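Local coordinates for MS5a (Brassica napus, PDB 6L77), which has no settled biochemical function but is meiosis-related and carries cystatin-like folds that, rather than inhibiting papain, appear to enhance it, at residues D132-M143 and V179-I190. Residues are numbered along the deposited sequence; the frame is centred on the assembly and turned at random.
Sequences DWEEHDWIRLYM and VLKSLRNVLVYI
Leu180 CB sits squarely over one face of the His136 imidazole, 3.7 Å from the ring centroid and almost along its normal, a CH-pi contact. Both ring nitrogens are engaged at the rim: ND1 donates in plane to Asp132 O, one turn back in helix 130-135, and NE2 accepts from Lys181 NZ at 2.9 Å, the ammonium being tilted 18° from the ring plane. The two bonds fix the rotation of the ring and are consistent with a neutral imidazole protonated on ND1. Trp138 uses its edge instead. Its indole NE1 donates to Leu180 O (2.9 Å), a carbonyl in the last turn of helix 176-181, while Val188 CG2 abuts the benzo rim, 3.7 Å from Trp138 CZ3. Ile139 CG1 covers one indole face, and Arg210 adds a cation-pi contact. With chi1 at 65°, the indole swings off helix 138-150 toward that carbonyl. Trp138 CE3 in turn lies over a face of Tyr142, whose hydroxyl bonds to His23 and Arg210. Further along the helix, Ile190 CD1 wedges in, 3.5 Å from Ile139 O and 4.0 Å from Met143 CB. The arrangement exemplifies helix-on-sheet packing in the cystatin-like C-terminal part of MS5: helix 138-143 crosses strand 186-190 at -74°, axes 9.5 Å apart, while helix 176-181 lies beside His136 and Trp138, and helix 12-29 adjoins Trp138 through Met27.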
loop_
_atom_site.group_PDB
_atom_site.type_symbol
_atom_site.label_atom_id
_atom_site.label_comp_id
_atom_site.label_asym_id
_atom_site.label_seq_id
_atom_site.Cartn_x
_atom_site.Cartn_y
_atom_site.Cartn_z
ATOM N N ASP A 132 -1.277 -3.563 16.507
ATOM C CA ASP A 132 -1.599 -4.226 15.240
ATOM C C ASP A 132 -0.906 -3.553 14.059
ATOM O O ASP A 132 -0.309 -4.226 13.205
ATOM C CB ASP A 132 -3.109 -4.239 15.013
ATOM C CG ASP A 132 -3.842 -5.164 15.961
ATOM O OD1 ASP A 132 -3.313 -6.248 16.283
ATOM O OD2 ASP A 132 -4.961 -4.797 16.372
ATOM N N TRP A 133 -1.004 -2.223 13.960
ATOM C CA TRP A 133 -0.364 -1.596 12.808
ATOM C C TRP A 133 1.142 -1.488 12.987
ATOM O O TRP A 133 1.877 -1.553 12.000
ATOM C CB TRP A 133 -0.973 -0.220 12.488
ATOM C CG TRP A 133 -0.822 0.905 13.487
ATOM C CD1 TRP A 133 0.319 1.614 13.786
ATOM C CD2 TRP A 133 -1.874 1.505 14.246
ATOM N NE1 TRP A 133 0.035 2.595 14.713
ATOM C CE2 TRP A 133 -1.302 2.544 15.013
ATOM C CE3 TRP A 133 -3.245 1.251 14.365
ATOM C CZ2 TRP A 133 -2.053 3.332 15.869
ATOM C CZ3 TRP A 133 -3.986 2.032 15.221
ATOM C CH2 TRP A 133 -3.390 3.059 15.967
ATOM N N GLU A 134 1.626 -1.373 14.224
ATOM C CA GLU A 134 3.070 -1.344 14.414
ATOM C C GLU A 134 3.716 -2.657 13.999
ATOM O O GLU A 134 4.850 -2.657 13.509
ATOM C CB GLU A 134 3.408 -1.011 15.863
ATOM C CG GLU A 134 3.146 0.441 16.210
ATOM C CD GLU A 134 3.587 0.787 17.616
ATOM O OE1 GLU A 134 3.786 -0.148 18.425
ATOM O OE2 GLU A 134 3.739 1.994 17.909
ATOM N N GLU A 135 3.012 -3.778 14.152
ATOM C CA GLU A 135 3.581 -5.061 13.756
ATOM C C GLU A 135 3.346 -5.415 12.291
ATOM O O GLU A 135 3.914 -6.402 11.817
ATOM C CB GLU A 135 3.035 -6.178 14.649
ATOM C CG GLU A 135 3.607 -6.134 16.064
ATOM C CD GLU A 135 2.713 -6.814 17.088
ATOM O OE1 GLU A 135 3.113 -6.886 18.271
ATOM O OE2 GLU A 135 1.607 -7.264 16.709
ATOM N N HIS A 136 2.542 -4.647 11.553
ATOM C CA HIS A 136 2.270 -4.952 10.149
ATOM C C HIS A 136 2.441 -3.671 9.340
ATOM O O HIS A 136 1.485 -2.916 9.157
ATOM C CB HIS A 136 0.883 -5.566 9.993
ATOM C CG HIS A 136 0.703 -6.808 10.808
ATOM N ND1 HIS A 136 0.257 -6.784 12.111
ATOM C CD2 HIS A 136 0.972 -8.103 10.526
ATOM C CE1 HIS A 136 0.235 -8.015 12.590
ATOM N NE2 HIS A 136 0.660 -8.835 11.648
ATOM N N ASP A 137 3.657 -3.444 8.837
ATOM C CA ASP A 137 4.007 -2.131 8.302
ATOM C C ASP A 137 3.436 -1.863 6.919
ATOM O O ASP A 137 3.643 -0.765 6.396
ATOM C CB ASP A 137 5.536 -1.934 8.282
ATOM C CG ASP A 137 6.276 -2.929 7.377
ATOM O OD1 ASP A 137 5.654 -3.648 6.567
ATOM O OD2 ASP A 137 7.521 -2.981 7.481
ATOM N N TRP A 138 2.721 -2.813 6.310
ATOM C CA TRP A 138 2.026 -2.464 5.074
ATOM C C TRP A 138 0.953 -1.409 5.309
ATOM O O TRP A 138 0.587 -0.692 4.377
ATOM C CB TRP A 138 1.422 -3.709 4.415
ATOM C CG TRP A 138 0.329 -4.417 5.185
ATOM C CD1 TRP A 138 0.461 -5.536 5.967
ATOM C CD2 TRP A 138 -1.065 -4.072 5.215
ATOM N NE1 TRP A 138 -0.766 -5.904 6.474
ATOM C CE2 TRP A 138 -1.716 -5.018 6.031
ATOM C CE3 TRP A 138 -1.826 -3.057 4.617
ATOM C CZ2 TRP A 138 -3.097 -4.975 6.279
ATOM C CZ3 TRP A 138 -3.184 -3.008 4.869
ATOM C CH2 TRP A 138 -3.811 -3.968 5.688
ATOM N N ILE A 139 0.436 -1.294 6.531
ATOM C CA ILE A 139 -0.511 -0.228 6.828
ATOM C C ILE A 139 0.173 1.125 6.679
ATOM O O ILE A 139 -0.331 2.020 5.992
ATOM C CB ILE A 139 -1.105 -0.434 8.232
ATOM C CG1 ILE A 139 -1.960 -1.708 8.235
ATOM C CG2 ILE A 139 -1.915 0.782 8.689
ATOM C CD1 ILE A 139 -2.437 -2.109 9.635
ATOM N N ARG A 140 1.360 1.276 7.279
ATOM C CA ARG A 140 2.121 2.508 7.100
ATOM C C ARG A 140 2.466 2.741 5.634
ATOM O O ARG A 140 2.407 3.878 5.150
ATOM C CB ARG A 140 3.404 2.486 7.936
ATOM C CG ARG A 140 4.360 3.648 7.585
ATOM C CD ARG A 140 5.487 3.797 8.588
ATOM N NE ARG A 140 6.157 2.532 8.867
ATOM C CZ ARG A 140 7.147 2.031 8.136
ATOM N NH1 ARG A 140 7.584 2.689 7.070
ATOM N NH2 ARG A 140 7.699 0.867 8.470
ATOM N N LEU A 141 2.833 1.675 4.912
ATOM C CA LEU A 141 3.099 1.801 3.482
ATOM C C LEU A 141 1.912 2.408 2.736
ATOM O O LEU A 141 2.082 3.322 1.915
ATOM C CB LEU A 141 3.447 0.428 2.899
ATOM C CG LEU A 141 3.662 0.400 1.376
ATOM C CD1 LEU A 141 4.794 1.335 0.974
ATOM C CD2 LEU A 141 3.972 -1.009 0.930
ATOM N N TYR A 142 0.697 1.899 2.986
ATOM C CA TYR A 142 -0.447 2.412 2.232
ATOM C C TYR A 142 -0.719 3.864 2.598
ATOM O O TYR A 142 -1.064 4.675 1.727
ATOM C CB TYR A 142 -1.700 1.561 2.462
ATOM C CG TYR A 142 -1.670 0.125 1.932
ATOM C CD1 TYR A 142 -0.489 -0.464 1.469
ATOM C CD2 TYR A 142 -2.837 -0.637 1.905
ATOM C CE1 TYR A 142 -0.484 -1.789 0.992
ATOM C CE2 TYR A 142 -2.839 -1.949 1.441
ATOM C CZ TYR A 142 -1.661 -2.520 0.993
ATOM O OH TYR A 142 -1.672 -3.817 0.545
HETATM N N MSE A 143 -0.535 4.222 3.869
HETATM C CA MSE A 143 -0.616 5.634 4.275
HETATM C C MSE A 143 0.413 6.503 3.538
HETATM O O MSE A 143 0.100 7.589 3.043
HETATM C CB MSE A 143 -0.403 5.778 5.786
HETATM C CG MSE A 143 -0.271 7.236 6.248
HETATM SE SE MSE A 143 0.241 7.384 8.144
HETATM C CE MSE A 143 1.986 6.492 8.065
ATOM N N VAL A 179 -6.698 -10.999 8.702
ATOM C CA VAL A 179 -6.845 -9.678 8.097
ATOM C C VAL A 179 -5.492 -8.999 7.948
ATOM O O VAL A 179 -5.224 -8.320 6.949
ATOM C CB VAL A 179 -7.817 -8.827 8.931
ATOM C CG1 VAL A 179 -7.993 -7.456 8.319
ATOM C CG2 VAL A 179 -9.183 -9.529 9.035
ATOM N N LEU A 180 -4.619 -9.161 8.939
ATOM C CA LEU A 180 -3.337 -8.456 8.956
ATOM C C LEU A 180 -2.229 -9.167 8.189
ATOM O O LEU A 180 -1.328 -8.497 7.664
ATOM C CB LEU A 180 -2.885 -8.258 10.406
ATOM C CG LEU A 180 -3.720 -7.267 11.204
ATOM C CD1 LEU A 180 -3.633 -7.559 12.714
ATOM C CD2 LEU A 180 -3.224 -5.858 10.887
ATOM N N LYS A 181 -2.250 -10.502 8.124
ATOM C CA LYS A 181 -1.091 -11.253 7.649
ATOM C C LYS A 181 -1.284 -11.944 6.304
ATOM O O LYS A 181 -0.293 -12.368 5.707
ATOM C CB LYS A 181 -0.677 -12.316 8.686
ATOM C CG LYS A 181 -0.151 -11.758 10.005
ATOM C CD LYS A 181 0.339 -12.885 10.917
ATOM C CE LYS A 181 0.511 -12.421 12.355
ATOM N NZ LYS A 181 1.605 -11.432 12.519
ATOM N N SER A 182 -2.510 -12.107 5.821
ATOM C CA SER A 182 -2.725 -12.782 4.550
ATOM C C SER A 182 -3.032 -11.770 3.456
ATOM O O SER A 182 -3.712 -10.767 3.692
ATOM C CB SER A 182 -3.857 -13.800 4.638
ATOM O OG SER A 182 -5.109 -13.166 4.543
ATOM N N LEU A 183 -2.557 -12.058 2.247
ATOM C CA LEU A 183 -2.754 -11.161 1.101
ATOM C C LEU A 183 -4.139 -11.417 0.508
ATOM O O LEU A 183 -4.318 -12.123 -0.486
ATOM C CB LEU A 183 -1.642 -11.366 0.080
ATOM C CG LEU A 183 -1.613 -10.278 -0.993
ATOM C CD1 LEU A 183 -1.261 -8.970 -0.332
ATOM C CD2 LEU A 183 -0.600 -10.655 -2.075
ATOM N N ARG A 184 -5.147 -10.832 1.150
ATOM C CA ARG A 184 -6.535 -10.976 0.755
ATOM C C ARG A 184 -7.153 -9.602 0.516
ATOM O O ARG A 184 -6.562 -8.570 0.846
ATOM C CB ARG A 184 -7.329 -11.735 1.836
ATOM C CG ARG A 184 -7.218 -11.116 3.230
ATOM C CD ARG A 184 -8.534 -11.240 4.033
ATOM N NE ARG A 184 -9.632 -10.564 3.346
ATOM C CZ ARG A 184 -10.796 -11.127 3.026
ATOM N NH1 ARG A 184 -11.713 -10.412 2.376
ATOM N NH2 ARG A 184 -11.045 -12.393 3.363
ATOM N N ASN A 185 -8.376 -9.596 -0.030
ATOM C CA ASN A 185 -9.080 -8.335 -0.282
ATOM C C ASN A 185 -9.355 -7.609 1.032
ATOM O O ASN A 185 -9.895 -8.196 1.967
ATOM C CB ASN A 185 -10.389 -8.596 -1.015
ATOM C CG ASN A 185 -10.172 -9.069 -2.438
ATOM O OD1 ASN A 185 -9.036 -9.138 -2.906
ATOM N ND2 ASN A 185 -11.256 -9.406 -3.127
ATOM N N VAL A 186 -8.966 -6.335 1.111
ATOM C CA VAL A 186 -9.239 -5.520 2.293
ATOM C C VAL A 186 -9.582 -4.102 1.863
ATOM O O VAL A 186 -9.162 -3.630 0.801
ATOM C CB VAL A 186 -8.057 -5.478 3.296
ATOM C CG1 VAL A 186 -7.828 -6.842 3.978
ATOM C CG2 VAL A 186 -6.785 -4.996 2.610
ATOM N N LEU A 187 -10.344 -3.421 2.714
ATOM C CA LEU A 187 -10.610 -1.993 2.599
ATOM C C LEU A 187 -10.054 -1.344 3.862
ATOM O O LEU A 187 -10.466 -1.697 4.972
ATOM C CB LEU A 187 -12.115 -1.747 2.442
ATOM C CG LEU A 187 -12.662 -0.365 2.118
ATOM C CD1 LEU A 187 -12.141 0.111 0.792
ATOM C CD2 LEU A 187 -14.180 -0.405 2.087
ATOM N N VAL A 188 -9.096 -0.426 3.703
ATOM C CA VAL A 188 -8.331 0.107 4.829
ATOM C C VAL A 188 -8.651 1.585 5.005
ATOM O O VAL A 188 -8.551 2.363 4.050
ATOM C CB VAL A 188 -6.819 -0.095 4.628
ATOM C CG1 VAL A 188 -6.088 0.234 5.916
ATOM C CG2 VAL A 188 -6.521 -1.522 4.183
ATOM N N TYR A 189 -9.005 1.975 6.229
ATOM C CA TYR A 189 -9.233 3.369 6.599
ATOM C C TYR A 189 -8.137 3.774 7.571
ATOM O O TYR A 189 -7.984 3.147 8.625
ATOM C CB TYR A 189 -10.599 3.558 7.264
ATOM C CG TYR A 189 -11.781 3.052 6.466
ATOM C CD1 TYR A 189 -12.181 1.720 6.543
ATOM C CD2 TYR A 189 -12.521 3.914 5.658
ATOM C CE1 TYR A 189 -13.281 1.262 5.835
ATOM C CE2 TYR A 189 -13.615 3.460 4.940
ATOM C CZ TYR A 189 -13.992 2.135 5.038
ATOM O OH TYR A 189 -15.084 1.690 4.335
ATOM N N ILE A 190 -7.391 4.821 7.236
ATOM C CA ILE A 190 -6.248 5.236 8.039
ATOM C C ILE A 190 -6.431 6.689 8.427
ATOM O O ILE A 190 -6.491 7.565 7.559
ATOM C CB ILE A 190 -4.920 5.043 7.293
ATOM C CG1 ILE A 190 -4.822 3.601 6.790
ATOM C CG2 ILE A 190 -3.749 5.413 8.229
ATOM C CD1 ILE A 190 -3.595 3.303 5.930
#